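Local coordinates for protein MerB2 (Bacillus megaterium, PDB 5C17) that probably cleaves carbon-mercury bonds as an organomercurial lyase of the MerB family, and holds a bound mercury(II) ion, at residues Leu26-Thr40 and Gln74-Pro86. Sequence-based numbering, arbitrary orientation.
Sequences LRTIFFSIRDGQAVT and QKIVGALGLSIIP
Ile33 puts a different methyl against each strand of the hairpin formed by 76-79 and 82-83. Its CD1 presses on the backbone of the first strand, 3.6 Å from Val77 C, while CG2 lies 3.7 Å from Leu82 CG, the two side chains running past each other in opposite directions. One turn back, Ile29 CG2, anti to its own nitrogen (CG1 at chi1 -64°), touches both Ala79 CB, at 3.6 Å, and Ile76 CG2. With CG opposite the backbone N (chi1 -177°), the Phe30 ring extends to the type I' turn from Ala79 to Leu82: Ala79 O sits in the ring plane at its edge, 3.5 Å from CD1, and the CB atoms of Leu80 and Leu82 approach obliquely. A serine at this position would probably leave those CB atoms without their aromatic neighbour and open a gap between helix and turn. The Leu80 side chain lies about 7 Å from the bound dimercaptobutanediol.

Beyond the helix the chain meets the same hairpin through its backbone. Val39 and Ile76 make a single antiparallel hydrogen-bonded pair, Val39 N to Ile76 O at 2.9 Å and Ile76 N to Val39 O at 2.8 Å, both nearly straight. What brings the chain there is a Schellman motif with Gly36 at positive phi; Ser32 OG also holds Gln37 O. In the conformer described, Ile84 sets CG2 by Ile33 O at the helix end and turns CD1 to Ala38 CB, 3.8 Å away.

The helix crosses strand 76-79 at close to a right angle (101°), packing on the hairpin near one end of the eight-stranded antiparallel sheet. Ile68 of edge strand 68-70 touches Leu26 and Ile29, Leu109 and Leu113 of helix 103-113 pack against Phe30, and Leu44 of helix 41-48 meets Val39.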
loop_
_atom_site.group_PDB
_atom_site.type_symbol
_atom_site.label_atom_id
_atom_site.label_comp_id
_atom_site.label_asym_id
_atom_site.label_seq_id
_atom_site.Cartn_x
_atom_site.Cartn_y
_atom_site.Cartn_z
ATOM N N LEU A 26 7.314 -10.532 -6.731
ATOM C CA LEU A 26 6.337 -9.639 -6.118
ATOM C C LEU A 26 4.918 -10.104 -6.384
ATOM O O LEU A 26 4.087 -10.087 -5.478
ATOM C CB LEU A 26 6.503 -8.197 -6.589
ATOM C CG LEU A 26 7.626 -7.427 -5.903
ATOM C CD1 LEU A 26 7.915 -6.148 -6.661
ATOM C CD2 LEU A 26 7.296 -7.117 -4.434
ATOM N N ARG A 27 4.613 -10.518 -7.620
ATOM C CA ARG A 27 3.267 -11.025 -7.905
ATOM C C ARG A 27 2.940 -12.205 -7.010
ATOM O O ARG A 27 1.861 -12.301 -6.418
ATOM C CB ARG A 27 3.142 -11.473 -9.358
ATOM C CG ARG A 27 3.130 -10.334 -10.370
ATOM C CD ARG A 27 3.054 -10.872 -11.815
ATOM N NE ARG A 27 1.830 -11.627 -12.029
ATOM C CZ ARG A 27 0.661 -11.085 -12.316
ATOM N NH1 ARG A 27 0.538 -9.773 -12.483
ATOM N NH2 ARG A 27 -0.396 -11.860 -12.413
ATOM N N THR A 28 3.881 -13.136 -6.926
ATOM C CA THR A 28 3.657 -14.351 -6.179
ATOM C C THR A 28 3.390 -14.019 -4.708
ATOM O O THR A 28 2.467 -14.565 -4.076
ATOM C CB THR A 28 4.843 -15.324 -6.356
ATOM O OG1 THR A 28 5.025 -15.586 -7.760
ATOM C CG2 THR A 28 4.574 -16.620 -5.647
ATOM N N ILE A 29 4.168 -13.098 -4.155
ATOM C CA ILE A 29 3.982 -12.715 -2.756
ATOM C C ILE A 29 2.631 -12.001 -2.572
ATOM O O ILE A 29 1.817 -12.352 -1.713
ATOM C CB ILE A 29 5.110 -11.790 -2.270
ATOM C CG1 ILE A 29 6.457 -12.522 -2.290
ATOM C CG2 ILE A 29 4.810 -11.297 -0.857
ATOM C CD1 ILE A 29 7.684 -11.604 -2.083
ATOM N N PHE A 30 2.405 -10.991 -3.403
ATOM C CA PHE A 30 1.246 -10.104 -3.297
ATOM C C PHE A 30 -0.061 -10.884 -3.374
ATOM O O PHE A 30 -0.947 -10.714 -2.537
ATOM C CB PHE A 30 1.347 -9.056 -4.402
ATOM C CG PHE A 30 0.261 -8.006 -4.390
ATOM C CD1 PHE A 30 0.248 -6.989 -3.434
ATOM C CD2 PHE A 30 -0.710 -8.002 -5.375
ATOM C CE1 PHE A 30 -0.734 -6.004 -3.461
ATOM C CE2 PHE A 30 -1.685 -7.016 -5.415
ATOM C CZ PHE A 30 -1.697 -6.021 -4.457
ATOM N N PHE A 31 -0.180 -11.769 -4.364
ATOM C CA PHE A 31 -1.429 -12.485 -4.515
ATOM C C PHE A 31 -1.604 -13.570 -3.418
ATOM O O PHE A 31 -2.726 -13.933 -3.082
ATOM C CB PHE A 31 -1.569 -13.005 -5.952
ATOM C CG PHE A 31 -1.683 -11.884 -6.978
ATOM C CD1 PHE A 31 -2.744 -10.985 -6.924
ATOM C CD2 PHE A 31 -0.717 -11.706 -7.962
ATOM C CE1 PHE A 31 -2.846 -9.948 -7.839
ATOM C CE2 PHE A 31 -0.827 -10.670 -8.890
ATOM C CZ PHE A 31 -1.886 -9.791 -8.815
ATOM N N SER A 32 -0.512 -14.047 -2.820
ATOM C CA SER A 32 -0.614 -14.936 -1.663
ATOM C C SER A 32 -1.142 -14.169 -0.437
ATOM O O SER A 32 -2.017 -14.655 0.278
ATOM C CB SER A 32 0.745 -15.563 -1.357
ATOM O OG SER A 32 0.652 -16.496 -0.307
ATOM N N ILE A 33 -0.616 -12.970 -0.199
ATOM C CA ILE A 33 -1.093 -12.124 0.896
ATOM C C ILE A 33 -2.593 -11.833 0.700
ATOM O O ILE A 33 -3.361 -11.863 1.661
ATOM C CB ILE A 33 -0.280 -10.808 0.967
ATOM C CG1 ILE A 33 1.210 -11.098 1.272
ATOM C CG2 ILE A 33 -0.848 -9.863 2.011
ATOM C CD1 ILE A 33 1.466 -11.934 2.502
ATOM N N ARG A 34 -2.994 -11.551 -0.540
ATOM C CA ARG A 34 -4.406 -11.338 -0.875
ATOM C C ARG A 34 -5.249 -12.502 -0.381
ATOM O O ARG A 34 -6.372 -12.320 0.096
ATOM C CB ARG A 34 -4.585 -11.183 -2.384
ATOM C CG ARG A 34 -6.040 -11.071 -2.862
ATOM C CD ARG A 34 -6.156 -11.446 -4.329
ATOM N NE ARG A 34 -5.754 -12.834 -4.584
ATOM C CZ ARG A 34 -5.537 -13.336 -5.794
ATOM N NH1 ARG A 34 -5.701 -12.576 -6.866
ATOM N NH2 ARG A 34 -5.162 -14.600 -5.935
ATOM N N ASP A 35 -4.691 -13.703 -0.498
ATOM C CA ASP A 35 -5.395 -14.929 -0.144
ATOM C C ASP A 35 -5.217 -15.284 1.335
ATOM O O ASP A 35 -5.632 -16.351 1.765
ATOM C CB ASP A 35 -4.889 -16.083 -1.025
ATOM C CG ASP A 35 -5.263 -15.914 -2.496
ATOM O OD1 ASP A 35 -6.208 -15.158 -2.786
ATOM O OD2 ASP A 35 -4.620 -16.551 -3.365
ATOM N N GLY A 36 -4.593 -14.394 2.105
ATOM C CA GLY A 36 -4.428 -14.574 3.543
ATOM C C GLY A 36 -3.286 -15.499 3.944
ATOM O O GLY A 36 -3.212 -15.962 5.085
ATOM N N GLN A 37 -2.388 -15.771 3.009
ATOM C CA GLN A 37 -1.342 -16.766 3.204
ATOM C C GLN A 37 0.022 -16.098 3.289
ATOM O O GLN A 37 0.499 -15.520 2.316
ATOM C CB GLN A 37 -1.377 -17.758 2.035
ATOM C CG GLN A 37 -0.273 -18.816 2.044
ATOM C CD GLN A 37 -0.345 -19.736 3.248
ATOM O OE1 GLN A 37 -1.292 -20.518 3.395
ATOM N NE2 GLN A 37 0.664 -19.651 4.125
ATOM N N ALA A 38 0.669 -16.214 4.446
ATOM C CA ALA A 38 2.044 -15.769 4.593
ATOM C C ALA A 38 2.933 -16.569 3.650
ATOM O O ALA A 38 2.618 -17.724 3.303
ATOM C CB ALA A 38 2.504 -15.932 6.015
ATOM N N VAL A 39 4.054 -15.976 3.264
ATOM C CA VAL A 39 4.916 -16.528 2.231
ATOM C C VAL A 39 6.293 -16.847 2.788
ATOM O O VAL A 39 6.844 -16.105 3.589
ATOM C CB VAL A 39 5.040 -15.527 1.049
ATOM C CG1 VAL A 39 5.920 -16.079 -0.048
ATOM C CG2 VAL A 39 3.655 -15.217 0.492
ATOM N N THR A 40 6.839 -17.973 2.359
ATOM C CA THR A 40 8.195 -18.357 2.712
ATOM C C THR A 40 9.063 -18.435 1.475
ATOM O O THR A 40 8.550 -18.493 0.359
ATOM C CB THR A 40 8.229 -19.725 3.350
ATOM O OG1 THR A 40 7.734 -20.688 2.413
ATOM C CG2 THR A 40 7.400 -19.761 4.614
ATOM N N GLN A 74 10.843 -14.198 10.055
ATOM C CA GLN A 74 11.186 -14.008 8.644
ATOM C C GLN A 74 10.151 -14.462 7.626
ATOM O O GLN A 74 10.373 -14.303 6.434
ATOM C CB GLN A 74 12.567 -14.589 8.303
ATOM C CG GLN A 74 13.681 -13.946 9.135
ATOM C CD GLN A 74 13.696 -12.422 9.027
ATOM O OE1 GLN A 74 14.083 -11.867 7.997
ATOM N NE2 GLN A 74 13.271 -11.743 10.088
ATOM N N LYS A 75 8.996 -14.959 8.050
ATOM C CA LYS A 75 7.936 -15.187 7.063
ATOM C C LYS A 75 7.453 -13.846 6.527
ATOM O O LYS A 75 7.393 -12.846 7.257
ATOM C CB LYS A 75 6.753 -15.935 7.642
ATOM C CG LYS A 75 7.066 -17.363 8.011
ATOM C CD LYS A 75 5.791 -18.132 8.348
ATOM C CE LYS A 75 5.969 -19.626 8.231
ATOM N NZ LYS A 75 5.631 -20.314 9.497
ATOM N N ILE A 76 7.095 -13.832 5.250
ATOM C CA ILE A 76 6.661 -12.602 4.583
ATOM C C ILE A 76 5.156 -12.423 4.764
ATOM O O ILE A 76 4.362 -13.306 4.396
ATOM C CB ILE A 76 7.011 -12.644 3.082
ATOM C CG1 ILE A 76 8.515 -12.845 2.872
ATOM C CG2 ILE A 76 6.525 -11.367 2.367
ATOM C CD1 ILE A 76 8.873 -13.322 1.484
ATOM N N VAL A 77 4.766 -11.283 5.330
ATOM C CA VAL A 77 3.380 -11.057 5.739
ATOM C C VAL A 77 2.759 -9.812 5.112
ATOM O O VAL A 77 1.591 -9.510 5.349
ATOM C CB VAL A 77 3.254 -10.968 7.277
ATOM C CG1 VAL A 77 3.588 -12.323 7.902
ATOM C CG2 VAL A 77 4.155 -9.855 7.856
ATOM N N GLY A 78 3.528 -9.086 4.316
ATOM C CA GLY A 78 3.000 -7.913 3.651
ATOM C C GLY A 78 3.780 -7.600 2.400
ATOM O O GLY A 78 4.974 -7.909 2.322
ATOM N N ALA A 79 3.109 -6.991 1.422
ATOM C CA ALA A 79 3.775 -6.604 0.183
ATOM C C ALA A 79 2.988 -5.489 -0.490
ATOM O O ALA A 79 1.762 -5.566 -0.568
ATOM C CB ALA A 79 3.890 -7.779 -0.760
ATOM N N LEU A 80 3.695 -4.466 -0.960
ATOM C CA LEU A 80 3.118 -3.438 -1.827
ATOM C C LEU A 80 1.860 -2.822 -1.220
ATOM O O LEU A 80 0.901 -2.532 -1.942
ATOM C CB LEU A 80 2.829 -3.996 -3.223
ATOM C CG LEU A 80 4.031 -4.640 -3.922
ATOM C CD1 LEU A 80 3.627 -5.174 -5.247
ATOM C CD2 LEU A 80 5.194 -3.692 -4.097
ATOM N N GLY A 81 1.890 -2.613 0.095
ATOM C CA GLY A 81 0.795 -1.935 0.798
ATOM C C GLY A 81 -0.226 -2.845 1.456
ATOM O O GLY A 81 -1.023 -2.388 2.259
ATOM N N LEU A 82 -0.211 -4.126 1.103
ATOM C CA LEU A 82 -1.188 -5.084 1.587
ATOM C C LEU A 82 -0.552 -5.953 2.681
ATOM O O LEU A 82 0.569 -6.415 2.520
ATOM C CB LEU A 82 -1.627 -5.968 0.422
ATOM C CG LEU A 82 -2.730 -6.986 0.702
ATOM C CD1 LEU A 82 -4.038 -6.311 1.088
ATOM C CD2 LEU A 82 -2.923 -7.892 -0.517
ATOM N N SER A 83 -1.291 -6.210 3.756
ATOM C CA SER A 83 -0.743 -6.878 4.932
ATOM C C SER A 83 -1.733 -7.856 5.554
ATOM O O SER A 83 -2.921 -7.565 5.684
ATOM C CB SER A 83 -0.394 -5.814 5.987
ATOM O OG SER A 83 0.138 -6.389 7.160
ATOM N N ILE A 84 -1.224 -9.016 5.972
ATOM C CA ILE A 84 -2.066 -9.894 6.768
ATOM C C ILE A 84 -2.012 -9.505 8.244
ATOM O O ILE A 84 -2.940 -9.817 8.983
ATOM C CB ILE A 84 -1.767 -11.402 6.553
ATOM C CG1 ILE A 84 -0.347 -11.770 6.995
ATOM C CG2 ILE A 84 -1.975 -11.748 5.104
ATOM C CD1 ILE A 84 -0.070 -13.265 6.972
ATOM N N ILE A 85 -0.958 -8.811 8.673
ATOM C CA ILE A 85 -0.837 -8.411 10.075
ATOM C C ILE A 85 -1.387 -6.998 10.285
ATOM O O ILE A 85 -1.395 -6.182 9.355
ATOM C CB ILE A 85 0.611 -8.553 10.605
ATOM C CG1 ILE A 85 1.586 -7.697 9.801
ATOM C CG2 ILE A 85 1.025 -10.033 10.602
ATOM C CD1 ILE A 85 2.988 -7.577 10.447
ATOM N N PRO A 86 -1.884 -6.705 11.496
ATOM C CA PRO A 86 -2.635 -5.461 11.718
ATOM C C PRO A 86 -1.875 -4.168 11.475
ATOM O O PRO A 86 -0.674 -4.041 11.706
ATOM C CB PRO A 86 -3.045 -5.544 13.190
ATOM C CG PRO A 86 -3.030 -6.978 13.497
ATOM C CD PRO A 86 -1.909 -7.562 12.692
#